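Local coordinates for esterase (uncultured bacterium pCosCE1, PDB 7ATL), which probably hydrolyses carboxylic esters as a family VIII carboxylesterase of beta-lactamase fold, and also transfers acyl groups to other acceptors in a promiscuous acyltransferase activity, at residues R11-S16 with V38-A43; V66-I71 with L173-L178; W313-G318 with L337-V342. One frame throughout, in Å; residues are numbered along the deposited sequence.

Contact 1: residues R11-S16 with V38-A43; sequences RVQGVS and VIYANA
In the beta-lactamase-like fold of this esterase, helix 3-21 lies over the edge strand 37-44 of the antiparallel sheet, and Val-12 meets Tyr-40 where the two elements face each other. Helix 11-16 and strand 40-43 run nearly along one another, with axes 10.2 Å apart and N-to-C directions at 21°. Val-12 covers one face of the phenol ring in a CH-pi contact: CB stands 4.2 Å from the Tyr-40 ring centroid, offset toward the rim, while CG1 reaches CE2 and CZ. With CG anti to the backbone N (chi1 177°), the Tyr-40 ring rises from the strand beneath the helix and carries its hydroxyl on to the polar side of the contact.

There a water at the ring edge, in the ring plane, bridges Tyr-40 OH at 2.8 Å and Ser-16 OG at 2.6 Å. Ser-16 OG also bonds to Tyr-372 OH, which ties the bridge to helix 372-381. From the next inward-facing position of the strand, Asn-42 ND2 gives a weak, bent hydrogen bond to Tyr-40 OH (3.3 Å, 126° at the hydrogen). The side chains of Gln-13 and Asn-42 cross at about a right angle nearby. Where strand 37-44 is interrupted, Ile-39 and Tyr-40 both face Ile-32 in a classic beta bulge, within the helix-on-sheet layering characteristic of the serine beta-lactamase fold.

Contact 2: residues V66-I71 with L173-L178; sequences VSKPYI and LAIDVL
Lys-68 lays the aliphatic part of its side chain across Ile-175, CG lying 3.9 Å from Ile-175 CG1 and CD and CE following close to the same atom. Its chain is extended through chi2 and chi3 and bends only at chi4 (82°), so the methylene run packs on the isoleucine while NZ turns to polar partners. NZ is hydrogen-bonded to Tyr-123 OH, Ser-65 OG, Tyr-171 OH and Gly-264 O. The spacing of Ser-65 and Lys-68 at a helix start fits the SxxK pattern, consistent with the nucleophile and lysine of family VIII esterases. Asp-176 OD1 lies 5.4 Å from Lys-68 NZ, not in contact; the carboxylate is held by Ser-262 OG and, weakly, by Gly-264 N.

The other branch of Ile-175 faces the next turn of the opposing helix. CG2, anti to the backbone N, sits 4.0 Å from Ile-71 CB and equally far from Lys-68 CA, which wedges Ile-175 between these two residues. Farther along, Leu-178 CD2 approaches the backbone oxygen of Ile-71 at 4.2 Å. No hydrogen bond joins the segments.

Helices 67-71 and 174-178 run in broadly the same direction, crossing at 36° with axes 10.2 Å apart. Around this pair, helix 111-116 packs on Ala-174, Val-177 and Leu-178, helix 271-283 on Pro-69 and Tyr-70, and strand 345-350 on Val-66 and Pro-69.

Contact 3: residues W313-G318 with L337-V342; sequences WGFGFG and LQWGGV
One aromatic contact is the T-shaped (edge-to-face) pair of Phe-315 and Trp-339. The phenylalanine supplies the edge: CE1 stands 3.7 Å from Trp-339 CZ3, above the indole plane and toward its rim. The ring of Phe-315 and the six-membered ring of Trp-339 have centroids 5.1 Å apart and planes at 88°. Chi1 of -151° places the Trp-339 indole anti to its own backbone N, across the path of Phe-315. Its NE1 is hydrogen-bonded to Tyr-171 OH, which would help hold the rotation of the indole.

A second contact, van der Waals in kind, sets the Trp-313 ring against the methylene and amide of Gln-338. Trp-313 CH2 lies 3.8 Å from Gln-338 CB, while CZ2 comes equally near NE2. The extended glutamine crosses the tryptophan at about a right angle, its amide plane 29° from the ring plane. Hydrogen bonds to Gln-309 OE1 from NE2 and from Gln-332 NE2 to OE1 satisfy the amide.

Strand 320-322 lies between strands 313-315 and 337-341 in the sheet, so these side chains meet across it. The Trp-339 side chain is about 4 Å from a bound pentaethylene glycol, probably from the crystallisation liquor, consistent with a pocket beside the probable active site. With no hydrogen bond between the segments, cohesion rests on van der Waals and ring contacts, while the polar ends of Gln-338 and Trp-339 are held by residues beyond.

In the fold
Contact 1 comes first along the chain, then contact 2, then contact 3. Contacts 1 and 3 belong to the same antiparallel sheet: contact 1 uses its edge strand 37-44, and contact 3 involves strand 337-341 and the opposite edge strand 313-315, with centres about 23 Å apart. Contact 2 joins two helices, its centre about 29 Å from that of contact 1 but about 12 Å from that of contact 3. These latter two touch, Val-66 CG2 lying 3.6 Å from Gly-340 O and Pro-69 CB 3.7 Å from Gly-318 O. With the SxxK-like Ser-65 and Lys-68 beside contact 2, and Trp-339 linked to Lys-68 through Tyr-171, contacts 2 and 3 probably border the active site, with contact 1 remote from it.

Contact 1: residues R11-S16 with V38-A43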
ATOM      1  N   ARG A  11     -16.638  16.335  12.949  1.00 44.81           N
ATOM      2  CA  ARG A  11     -16.362  14.984  13.520  1.00 43.10           C
ATOM      3  C   ARG A  11     -14.918  14.573  13.212  1.00 42.30           C
ATOM      4  O   ARG A  11     -14.204  14.127  14.145  1.00 40.22           O
ATOM      5  CB  ARG A  11     -17.337  13.943  12.956  1.00 43.59           C
ATOM      6  CG  ARG A  11     -18.774  14.080  13.441  1.00 41.90           C
ATOM      7  CD  ARG A  11     -19.633  12.894  13.041  1.00 45.51           C
ATOM      8  NE  ARG A  11     -19.701  12.672  11.589  1.00 47.10           N
ATOM      9  CZ  ARG A  11     -20.508  13.298  10.725  1.00 46.48           C
ATOM     10  NH1 ARG A  11     -21.348  14.238  11.125  1.00 49.74           N
ATOM     11  NH2 ARG A  11     -20.457  12.992   9.439  1.00 48.33           N
ATOM     12  N   VAL A  12     -14.501  14.749  11.957  1.00 41.56           N
ATOM     13  CA  VAL A  12     -13.181  14.289  11.435  1.00 44.70           C
ATOM     14  C   VAL A  12     -12.068  15.113  12.089  1.00 48.23           C
ATOM     15  O   VAL A  12     -11.169  14.494  12.705  1.00 52.17           O
ATOM     16  CB  VAL A  12     -13.130  14.367   9.901  1.00 42.38           C
ATOM     17  CG1 VAL A  12     -11.734  14.103   9.367  1.00 42.48           C
ATOM     18  CG2 VAL A  12     -14.130  13.408   9.284  1.00 42.09           C
ATOM     19  N   GLN A  13     -12.137  16.442  11.964  1.00 48.79           N
ATOM     20  CA  GLN A  13     -11.264  17.408  12.681  1.00 49.67           C
ATOM     21  C   GLN A  13     -11.128  16.997  14.158  1.00 48.89           C
ATOM     22  O   GLN A  13      -9.991  16.996  14.689  1.00 44.91           O
ATOM     23  CB  GLN A  13     -11.868  18.806  12.581  1.00 57.93           C
ATOM     24  CG  GLN A  13     -10.949  19.897  13.095  1.00 68.06           C
ATOM     25  CD  GLN A  13      -9.724  19.956  12.220  1.00 76.98           C
ATOM     26  OE1 GLN A  13      -9.826  19.908  10.994  1.00 86.69           O
ATOM     27  NE2 GLN A  13      -8.556  20.036  12.841  1.00 78.86           N
ATOM     28  N   GLY A  14     -12.249  16.663  14.808  1.00 44.91           N
ATOM     29  CA  GLY A  14     -12.280  16.279  16.230  1.00 43.05           C
ATOM     30  C   GLY A  14     -11.392  15.082  16.487  1.00 42.89           C
ATOM     31  O   GLY A  14     -10.630  15.123  17.454  1.00 43.50           O
ATOM     32  N   VAL A  15     -11.485  14.061  15.629  1.00 44.00           N
ATOM     33  CA  VAL A  15     -10.731  12.780  15.770  1.00 44.35           C
ATOM     34  C   VAL A  15      -9.231  13.056  15.602  1.00 39.72           C
ATOM     35  O   VAL A  15      -8.448  12.453  16.343  1.00 41.12           O
ATOM     36  CB  VAL A  15     -11.237  11.697  14.792  1.00 42.86           C
ATOM     37  CG1 VAL A  15     -10.287  10.510  14.708  1.00 41.13           C
ATOM     38  CG2 VAL A  15     -12.632  11.204  15.166  1.00 42.67           C
ATOM     39  N   SER A  16      -8.860  13.936  14.674  1.00 37.04           N
ATOM     40  CA  SER A  16      -7.457  14.284  14.357  1.00 39.13           C
ATOM     41  C   SER A  16      -6.858  15.111  15.495  1.00 43.86           C
ATOM     42  O   SER A  16      -5.722  14.794  15.928  1.00 48.31           O
ATOM     43  CB  SER A  16      -7.365  15.004  13.049  1.00 39.50           C
ATOM     44  OG  SER A  16      -7.771  14.166  11.971  1.00 37.29           O
ATOM     45  N   VAL A  38     -14.203  16.571  -3.640  1.00 31.51           N
ATOM     46  CA  VAL A  38     -13.540  16.670  -2.315  1.00 31.15           C
ATOM     47  C   VAL A  38     -14.523  17.394  -1.382  1.00 30.59           C
ATOM     48  O   VAL A  38     -14.713  18.591  -1.542  1.00 34.69           O
ATOM     49  CB  VAL A  38     -12.170  17.368  -2.472  1.00 32.70           C
ATOM     50  CG1 VAL A  38     -11.570  17.830  -1.149  1.00 36.83           C
ATOM     51  CG2 VAL A  38     -11.173  16.509  -3.229  1.00 29.03           C
ATOM     52  N   ILE A  39     -15.177  16.678  -0.472  1.00 30.52           N
ATOM     53  CA  ILE A  39     -16.085  17.276   0.551  1.00 30.74           C
ATOM     54  C   ILE A  39     -15.293  17.637   1.820  1.00 32.31           C
ATOM     55  O   ILE A  39     -15.792  18.446   2.593  1.00 35.88           O
ATOM     56  CB  ILE A  39     -17.275  16.345   0.859  1.00 31.12           C
ATOM     57  CG1 ILE A  39     -16.826  15.036   1.516  1.00 31.45           C
ATOM     58  CG2 ILE A  39     -18.099  16.069  -0.389  1.00 32.71           C
ATOM     59  CD1 ILE A  39     -17.925  14.280   2.222  1.00 29.72           C
ATOM     60  N   TYR A  40     -14.111  17.069   2.049  1.00 34.69           N
ATOM     61  CA  TYR A  40     -13.250  17.395   3.219  1.00 36.27           C
ATOM     62  C   TYR A  40     -11.766  17.209   2.857  1.00 37.81           C
ATOM     63  O   TYR A  40     -11.413  16.160   2.288  1.00 33.11           O
ATOM     64  CB  TYR A  40     -13.636  16.528   4.419  1.00 34.35           C
ATOM     65  CG  TYR A  40     -12.769  16.718   5.637  1.00 35.58           C
ATOM     66  CD1 TYR A  40     -13.069  17.688   6.578  1.00 35.94           C
ATOM     67  CD2 TYR A  40     -11.639  15.938   5.858  1.00 38.62           C
ATOM     68  CE1 TYR A  40     -12.292  17.868   7.715  1.00 36.99           C
ATOM     69  CE2 TYR A  40     -10.838  16.112   6.985  1.00 37.97           C
ATOM     70  CZ  TYR A  40     -11.169  17.083   7.919  1.00 38.94           C
ATOM     71  OH  TYR A  40     -10.415  17.281   9.036  1.00 38.22           O
ATOM     72  N   ALA A  41     -10.927  18.197   3.197  1.00 37.50           N
ATOM     73  CA  ALA A  41      -9.456  18.193   2.994  1.00 35.62           C
ATOM     74  C   ALA A  41      -8.777  18.877   4.178  1.00 37.99           C
ATOM     75  O   ALA A  41      -9.036  20.062   4.366  1.00 37.96           O
ATOM     76  CB  ALA A  41      -9.095  18.916   1.720  1.00 33.12           C
ATOM     77  N   ASN A  42      -7.903  18.197   4.920  1.00 40.89           N
ATOM     78  CA  ASN A  42      -7.294  18.828   6.118  1.00 40.70           C
ATOM     79  C   ASN A  42      -5.914  18.257   6.444  1.00 38.24           C
ATOM     80  O   ASN A  42      -5.806  17.043   6.623  1.00 38.41           O
ATOM     81  CB  ASN A  42      -8.224  18.709   7.322  1.00 44.18           C
ATOM     82  CG  ASN A  42      -7.854  19.708   8.391  1.00 46.88           C
ATOM     83  OD1 ASN A  42      -7.491  20.843   8.082  1.00 49.27           O
ATOM     84  ND2 ASN A  42      -7.904  19.279   9.637  1.00 50.32           N
ATOM     85  N   ALA A  43      -4.923  19.144   6.574  1.00 37.14           N
ATOM     86  CA  ALA A  43      -3.587  18.881   7.163  1.00 34.77           C
ATOM     87  C   ALA A  43      -3.633  19.231   8.650  1.00 33.34           C
ATOM     88  O   ALA A  43      -4.044  20.339   8.943  1.00 34.26           O
ATOM     89  CB  ALA A  43      -2.561  19.713   6.443  1.00 33.22           C
TER
HETATM   90  O   HOH W   1      -8.335  15.520   9.800  1.00 31.80           O

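Contact 2: residues V66-I71 with L173-L178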
ATOM      1  N   VAL A  66       1.118   1.545   0.425  1.00 25.78           N
ATOM      2  CA  VAL A  66       0.251   2.358  -0.468  1.00 25.09           C
ATOM      3  C   VAL A  66       0.864   2.355  -1.870  1.00 23.31           C
ATOM      4  O   VAL A  66       0.146   2.714  -2.807  1.00 25.25           O
ATOM      5  CB  VAL A  66      -0.027   3.768   0.080  1.00 24.16           C
ATOM      6  CG1 VAL A  66      -0.875   4.593  -0.880  1.00 23.72           C
ATOM      7  CG2 VAL A  66      -0.693   3.673   1.437  1.00 23.74           C
ATOM      8  N   SER A  67       2.088   1.861  -2.019  1.00 24.46           N
ATOM      9  CA  SER A  67       2.748   1.584  -3.329  1.00 26.49           C
ATOM     10  C   SER A  67       1.974   0.513  -4.129  1.00 25.77           C
ATOM     11  O   SER A  67       1.974   0.565  -5.376  1.00 25.79           O
ATOM     12  CB  SER A  67       4.215   1.162  -3.139  1.00 28.10           C
ATOM     13  OG  SER A  67       4.964   2.074  -2.327  1.00 27.90           O
ATOM     14  N   LYS A  68       1.358  -0.452  -3.456  1.00 24.33           N
ATOM     15  CA  LYS A  68       0.748  -1.651  -4.099  1.00 25.44           C
ATOM     16  C   LYS A  68      -0.399  -1.291  -5.050  1.00 25.38           C
ATOM     17  O   LYS A  68      -0.431  -1.765  -6.191  1.00 24.92           O
ATOM     18  CB  LYS A  68       0.328  -2.633  -3.002  1.00 25.61           C
ATOM     19  CG  LYS A  68       1.532  -3.248  -2.316  1.00 25.57           C
ATOM     20  CD  LYS A  68       1.201  -4.228  -1.251  1.00 26.58           C
ATOM     21  CE  LYS A  68       2.418  -5.074  -0.900  1.00 27.80           C
ATOM     22  NZ  LYS A  68       3.329  -4.375   0.041  1.00 26.81           N
ATOM     23  N   PRO A  69      -1.432  -0.524  -4.626  1.00 25.42           N
ATOM     24  CA  PRO A  69      -2.543  -0.209  -5.523  1.00 26.37           C
ATOM     25  C   PRO A  69      -2.079   0.591  -6.750  1.00 26.43           C
ATOM     26  O   PRO A  69      -2.613   0.352  -7.816  1.00 26.82           O
ATOM     27  CB  PRO A  69      -3.557   0.537  -4.658  1.00 24.06           C
ATOM     28  CG  PRO A  69      -2.775   0.959  -3.458  1.00 25.14           C
ATOM     29  CD  PRO A  69      -1.679  -0.059  -3.262  1.00 24.23           C
ATOM     30  N   TYR A  70      -1.071   1.450  -6.572  1.00 25.93           N
ATOM     31  CA  TYR A  70      -0.375   2.166  -7.669  1.00 24.93           C
ATOM     32  C   TYR A  70       0.130   1.171  -8.724  1.00 25.52           C
ATOM     33  O   TYR A  70      -0.161   1.370  -9.919  1.00 24.77           O
ATOM     34  CB  TYR A  70       0.743   3.049  -7.111  1.00 23.40           C
ATOM     35  CG  TYR A  70       0.288   4.441  -6.743  1.00 23.75           C
ATOM     36  CD1 TYR A  70      -0.336   5.258  -7.667  1.00 23.07           C
ATOM     37  CD2 TYR A  70       0.454   4.938  -5.464  1.00 23.46           C
ATOM     38  CE1 TYR A  70      -0.753   6.535  -7.346  1.00 22.54           C
ATOM     39  CE2 TYR A  70       0.039   6.208  -5.115  1.00 22.22           C
ATOM     40  CZ  TYR A  70      -0.556   7.010  -6.066  1.00 22.76           C
ATOM     41  OH  TYR A  70      -0.969   8.257  -5.734  1.00 23.07           O
ATOM     42  N   ILE A  71       0.883   0.141  -8.322  1.00 26.69           N
ATOM     43  CA  ILE A  71       1.565  -0.763  -9.292  1.00 26.39           C
ATOM     44  C   ILE A  71       0.557  -1.819  -9.762  1.00 27.54           C
ATOM     45  O   ILE A  71       0.649  -2.232 -10.955  1.00 28.27           O
ATOM     46  CB  ILE A  71       2.857  -1.364  -8.718  1.00 26.78           C
ATOM     47  CG1 ILE A  71       3.810  -0.276  -8.228  1.00 26.58           C
ATOM     48  CG2 ILE A  71       3.530  -2.264  -9.743  1.00 27.57           C
ATOM     49  CD1 ILE A  71       4.282   0.656  -9.306  1.00 26.69           C
ATOM     50  N   LEU A 173       5.936 -10.169  -0.918  1.00 25.35           N
ATOM     51  CA  LEU A 173       6.750  -9.460  -1.924  1.00 24.00           C
ATOM     52  C   LEU A 173       6.165  -9.615  -3.328  1.00 21.96           C
ATOM     53  O   LEU A 173       6.867  -9.249  -4.264  1.00 19.95           O
ATOM     54  CB  LEU A 173       8.144 -10.080  -1.864  1.00 25.50           C
ATOM     55  CG  LEU A 173       9.042  -9.536  -0.754  1.00 25.70           C
ATOM     56  CD1 LEU A 173      10.268 -10.430  -0.576  1.00 26.27           C
ATOM     57  CD2 LEU A 173       9.443  -8.103  -1.070  1.00 24.25           C
ATOM     58  N   ALA A 174       4.938 -10.105  -3.486  1.00 20.79           N
ATOM     59  CA  ALA A 174       4.390 -10.398  -4.831  1.00 21.89           C
ATOM     60  C   ALA A 174       4.391  -9.139  -5.692  1.00 20.48           C
ATOM     61  O   ALA A 174       4.572  -9.275  -6.914  1.00 19.38           O
ATOM     62  CB  ALA A 174       2.999 -10.988  -4.762  1.00 22.64           C
ATOM     63  N   ILE A 175       4.134  -7.970  -5.113  1.00 21.75           N
ATOM     64  CA  ILE A 175       3.959  -6.730  -5.931  1.00 24.09           C
ATOM     65  C   ILE A 175       5.351  -6.229  -6.356  1.00 24.08           C
ATOM     66  O   ILE A 175       5.437  -5.592  -7.413  1.00 23.66           O
ATOM     67  CB  ILE A 175       3.079  -5.669  -5.226  1.00 24.09           C
ATOM     68  CG1 ILE A 175       1.716  -6.236  -4.836  1.00 26.40           C
ATOM     69  CG2 ILE A 175       2.893  -4.436  -6.100  1.00 24.76           C
ATOM     70  CD1 ILE A 175       0.962  -6.860  -5.998  1.00 28.44           C
ATOM     71  N   ASP A 176       6.400  -6.551  -5.597  1.00 23.90           N
ATOM     72  CA  ASP A 176       7.800  -6.262  -6.000  1.00 25.15           C
ATOM     73  C   ASP A 176       8.101  -7.112  -7.235  1.00 26.31           C
ATOM     74  O   ASP A 176       8.711  -6.576  -8.204  1.00 28.13           O
ATOM     75  CB  ASP A 176       8.805  -6.496  -4.866  1.00 25.34           C
ATOM     76  CG  ASP A 176       8.660  -5.545  -3.681  1.00 25.85           C
ATOM     77  OD1 ASP A 176       7.532  -5.465  -3.134  1.00 25.61           O
ATOM     78  OD2 ASP A 176       9.679  -4.892  -3.310  1.00 25.62           O
ATOM     79  N   VAL A 177       7.659  -8.372  -7.227  1.00 25.05           N
ATOM     80  CA  VAL A 177       7.809  -9.281  -8.400  1.00 26.82           C
ATOM     81  C   VAL A 177       7.015  -8.697  -9.585  1.00 27.87           C
ATOM     82  O   VAL A 177       7.584  -8.617 -10.690  1.00 28.16           O
ATOM     83  CB  VAL A 177       7.414 -10.734  -8.066  1.00 27.43           C
ATOM     84  CG1 VAL A 177       7.547 -11.636  -9.282  1.00 27.10           C
ATOM     85  CG2 VAL A 177       8.253 -11.282  -6.920  1.00 27.78           C
ATOM     86  N   LEU A 178       5.777  -8.245  -9.349  1.00 28.10           N
ATOM     87  CA  LEU A 178       4.891  -7.698 -10.402  1.00 27.28           C
ATOM     88  C   LEU A 178       5.602  -6.535 -11.095  1.00 26.92           C
ATOM     89  O   LEU A 178       5.596  -6.479 -12.342  1.00 27.39           O
ATOM     90  CB  LEU A 178       3.566  -7.264  -9.772  1.00 28.18           C
ATOM     91  CG  LEU A 178       2.509  -6.749 -10.756  1.00 29.26           C
ATOM     92  CD1 LEU A 178       2.142  -7.785 -11.812  1.00 27.57           C
ATOM     93  CD2 LEU A 178       1.283  -6.308  -9.988  1.00 29.03           C
TER

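Contact 3: residues W313-G318 with L337-V342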
ATOM      1  N   TRP A 313     -13.426  -9.791   5.576  1.00 29.10           N
ATOM      2  CA  TRP A 313     -12.571  -9.194   4.522  1.00 26.70           C
ATOM      3  C   TRP A 313     -11.815 -10.281   3.730  1.00 25.98           C
ATOM      4  O   TRP A 313     -11.092 -11.099   4.343  1.00 27.34           O
ATOM      5  CB  TRP A 313     -11.609  -8.236   5.202  1.00 25.26           C
ATOM      6  CG  TRP A 313     -12.201  -6.983   5.751  1.00 24.94           C
ATOM      7  CD1 TRP A 313     -12.537  -6.737   7.050  1.00 25.83           C
ATOM      8  CD2 TRP A 313     -12.362  -5.736   5.050  1.00 24.70           C
ATOM      9  NE1 TRP A 313     -12.934  -5.435   7.199  1.00 27.26           N
ATOM     10  CE2 TRP A 313     -12.818  -4.794   5.990  1.00 26.59           C
ATOM     11  CE3 TRP A 313     -12.162  -5.330   3.730  1.00 24.35           C
ATOM     12  CZ2 TRP A 313     -13.107  -3.479   5.638  1.00 26.93           C
ATOM     13  CZ3 TRP A 313     -12.420  -4.025   3.388  1.00 25.02           C
ATOM     14  CH2 TRP A 313     -12.884  -3.116   4.331  1.00 26.66           C
ATOM     15  N   GLY A 314     -12.041 -10.320   2.421  1.00 25.78           N
ATOM     16  CA  GLY A 314     -11.278 -11.109   1.449  1.00 25.19           C
ATOM     17  C   GLY A 314     -10.203 -10.243   0.834  1.00 24.59           C
ATOM     18  O   GLY A 314      -9.774  -9.290   1.491  1.00 25.84           O
ATOM     19  N   PHE A 315      -9.795 -10.543  -0.391  1.00 23.66           N
ATOM     20  CA  PHE A 315      -8.808  -9.736  -1.135  1.00 23.16           C
ATOM     21  C   PHE A 315      -9.112  -9.788  -2.627  1.00 23.52           C
ATOM     22  O   PHE A 315      -9.513 -10.858  -3.165  1.00 25.07           O
ATOM     23  CB  PHE A 315      -7.392 -10.234  -0.870  1.00 23.95           C
ATOM     24  CG  PHE A 315      -6.351  -9.158  -0.999  1.00 23.64           C
ATOM     25  CD1 PHE A 315      -6.047  -8.337   0.064  1.00 23.21           C
ATOM     26  CD2 PHE A 315      -5.678  -8.966  -2.190  1.00 24.37           C
ATOM     27  CE1 PHE A 315      -5.087  -7.350  -0.062  1.00 23.69           C
ATOM     28  CE2 PHE A 315      -4.702  -7.990  -2.305  1.00 24.96           C
ATOM     29  CZ  PHE A 315      -4.427  -7.164  -1.251  1.00 23.54           C
ATOM     30  N   GLY A 316      -8.909  -8.647  -3.272  1.00 21.86           N
ATOM     31  CA  GLY A 316      -9.151  -8.441  -4.703  1.00 22.36           C
ATOM     32  C   GLY A 316      -7.838  -8.249  -5.412  1.00 23.66           C
ATOM     33  O   GLY A 316      -6.917  -9.050  -5.135  1.00 25.23           O
ATOM     34  N   PHE A 317      -7.791  -7.268  -6.318  1.00 23.70           N
ATOM     35  CA  PHE A 317      -6.571  -6.736  -6.951  1.00 24.47           C
ATOM     36  C   PHE A 317      -6.401  -5.297  -6.474  1.00 27.50           C
ATOM     37  O   PHE A 317      -7.209  -4.437  -6.914  1.00 31.96           O
ATOM     38  CB  PHE A 317      -6.673  -6.788  -8.470  1.00 24.54           C
ATOM     39  CG  PHE A 317      -6.972  -8.133  -9.084  1.00 27.28           C
ATOM     40  CD1 PHE A 317      -6.636  -9.317  -8.445  1.00 29.44           C
ATOM     41  CD2 PHE A 317      -7.560  -8.208 -10.341  1.00 28.58           C
ATOM     42  CE1 PHE A 317      -6.909 -10.546  -9.027  1.00 30.09           C
ATOM     43  CE2 PHE A 317      -7.812  -9.433 -10.931  1.00 30.21           C
ATOM     44  CZ  PHE A 317      -7.485 -10.603 -10.272  1.00 30.09           C
ATOM     45  N   GLY A 318      -5.436  -5.061  -5.573  1.00 26.35           N
ATOM     46  CA  GLY A 318      -5.079  -3.720  -5.065  1.00 26.45           C
ATOM     47  C   GLY A 318      -5.405  -3.501  -3.592  1.00 24.98           C
ATOM     48  O   GLY A 318      -4.842  -2.576  -3.011  1.00 23.11           O
ATOM     49  N   LEU A 337     -13.227  -1.496  -0.974  1.00 26.32           N
ATOM     50  CA  LEU A 337     -11.813  -1.856  -1.220  1.00 26.33           C
ATOM     51  C   LEU A 337     -10.988  -1.022  -0.250  1.00 27.26           C
ATOM     52  O   LEU A 337     -11.208   0.193  -0.216  1.00 27.27           O
ATOM     53  CB  LEU A 337     -11.448  -1.553  -2.675  1.00 25.79           C
ATOM     54  CG  LEU A 337     -10.111  -2.130  -3.139  1.00 26.41           C
ATOM     55  CD1 LEU A 337     -10.204  -3.646  -3.264  1.00 26.83           C
ATOM     56  CD2 LEU A 337      -9.670  -1.502  -4.456  1.00 27.01           C
ATOM     57  N   GLN A 338     -10.089  -1.647   0.509  1.00 26.74           N
ATOM     58  CA  GLN A 338      -9.302  -0.953   1.556  1.00 25.76           C
ATOM     59  C   GLN A 338      -7.921  -1.575   1.668  1.00 24.93           C
ATOM     60  O   GLN A 338      -7.809  -2.792   1.547  1.00 24.38           O
ATOM     61  CB  GLN A 338      -9.992  -1.097   2.910  1.00 26.56           C
ATOM     62  CG  GLN A 338      -9.189  -0.551   4.089  1.00 26.54           C
ATOM     63  CD  GLN A 338     -10.049  -0.564   5.324  1.00 27.02           C
ATOM     64  OE1 GLN A 338     -10.915   0.266   5.499  1.00 27.25           O
ATOM     65  NE2 GLN A 338      -9.841  -1.535   6.191  1.00 28.51           N
ATOM     66  N   TRP A 339      -6.931  -0.757   1.974  1.00 25.83           N
ATOM     67  CA  TRP A 339      -5.614  -1.222   2.470  1.00 27.39           C
ATOM     68  C   TRP A 339      -4.925  -0.043   3.159  1.00 28.51           C
ATOM     69  O   TRP A 339      -5.598   1.002   3.324  1.00 28.60           O
ATOM     70  CB  TRP A 339      -4.808  -1.811   1.308  1.00 27.12           C
ATOM     71  CG  TRP A 339      -3.855  -2.877   1.724  1.00 24.57           C
ATOM     72  CD1 TRP A 339      -2.510  -2.855   1.559  1.00 24.00           C
ATOM     73  CD2 TRP A 339      -4.171  -4.115   2.376  1.00 26.13           C
ATOM     74  NE1 TRP A 339      -1.958  -3.986   2.076  1.00 24.29           N
ATOM     75  CE2 TRP A 339      -2.949  -4.776   2.599  1.00 26.53           C
ATOM     76  CE3 TRP A 339      -5.354  -4.738   2.795  1.00 27.22           C
ATOM     77  CZ2 TRP A 339      -2.881  -6.024   3.225  1.00 26.83           C
ATOM     78  CZ3 TRP A 339      -5.289  -5.968   3.414  1.00 26.99           C
ATOM     79  CH2 TRP A 339      -4.065  -6.603   3.620  1.00 27.76           C
ATOM     80  N   GLY A 340      -3.671  -0.209   3.579  1.00 28.85           N
ATOM     81  CA  GLY A 340      -2.926   0.822   4.328  1.00 30.12           C
ATOM     82  C   GLY A 340      -1.437   0.813   4.012  1.00 30.50           C
ATOM     83  O   GLY A 340      -1.067   0.389   2.879  1.00 28.88           O
ATOM     84  N   GLY A 341      -0.627   1.236   4.997  1.00 28.54           N
ATOM     85  CA  GLY A 341       0.847   1.325   4.925  1.00 28.49           C
ATOM     86  C   GLY A 341       1.472   1.377   6.304  1.00 28.27           C
ATOM     87  O   GLY A 341       1.002   2.156   7.145  1.00 26.81           O
ATOM     88  N   VAL A 342       2.528   0.613   6.538  1.00 30.10           N
ATOM     89  CA  VAL A 342       3.166   0.566   7.882  1.00 30.47           C
ATOM     90  C   VAL A 342       3.636   1.965   8.281  1.00 29.24           C
ATOM     91  O   VAL A 342       3.650   2.219   9.467  1.00 32.50           O
ATOM     92  CB  VAL A 342       4.330  -0.434   7.961  1.00 33.27           C
ATOM     93  CG1 VAL A 342       3.891  -1.839   7.598  1.00 36.56           C
ATOM     94  CG2 VAL A 342       5.505  -0.006   7.098  1.00 34.69           C
TER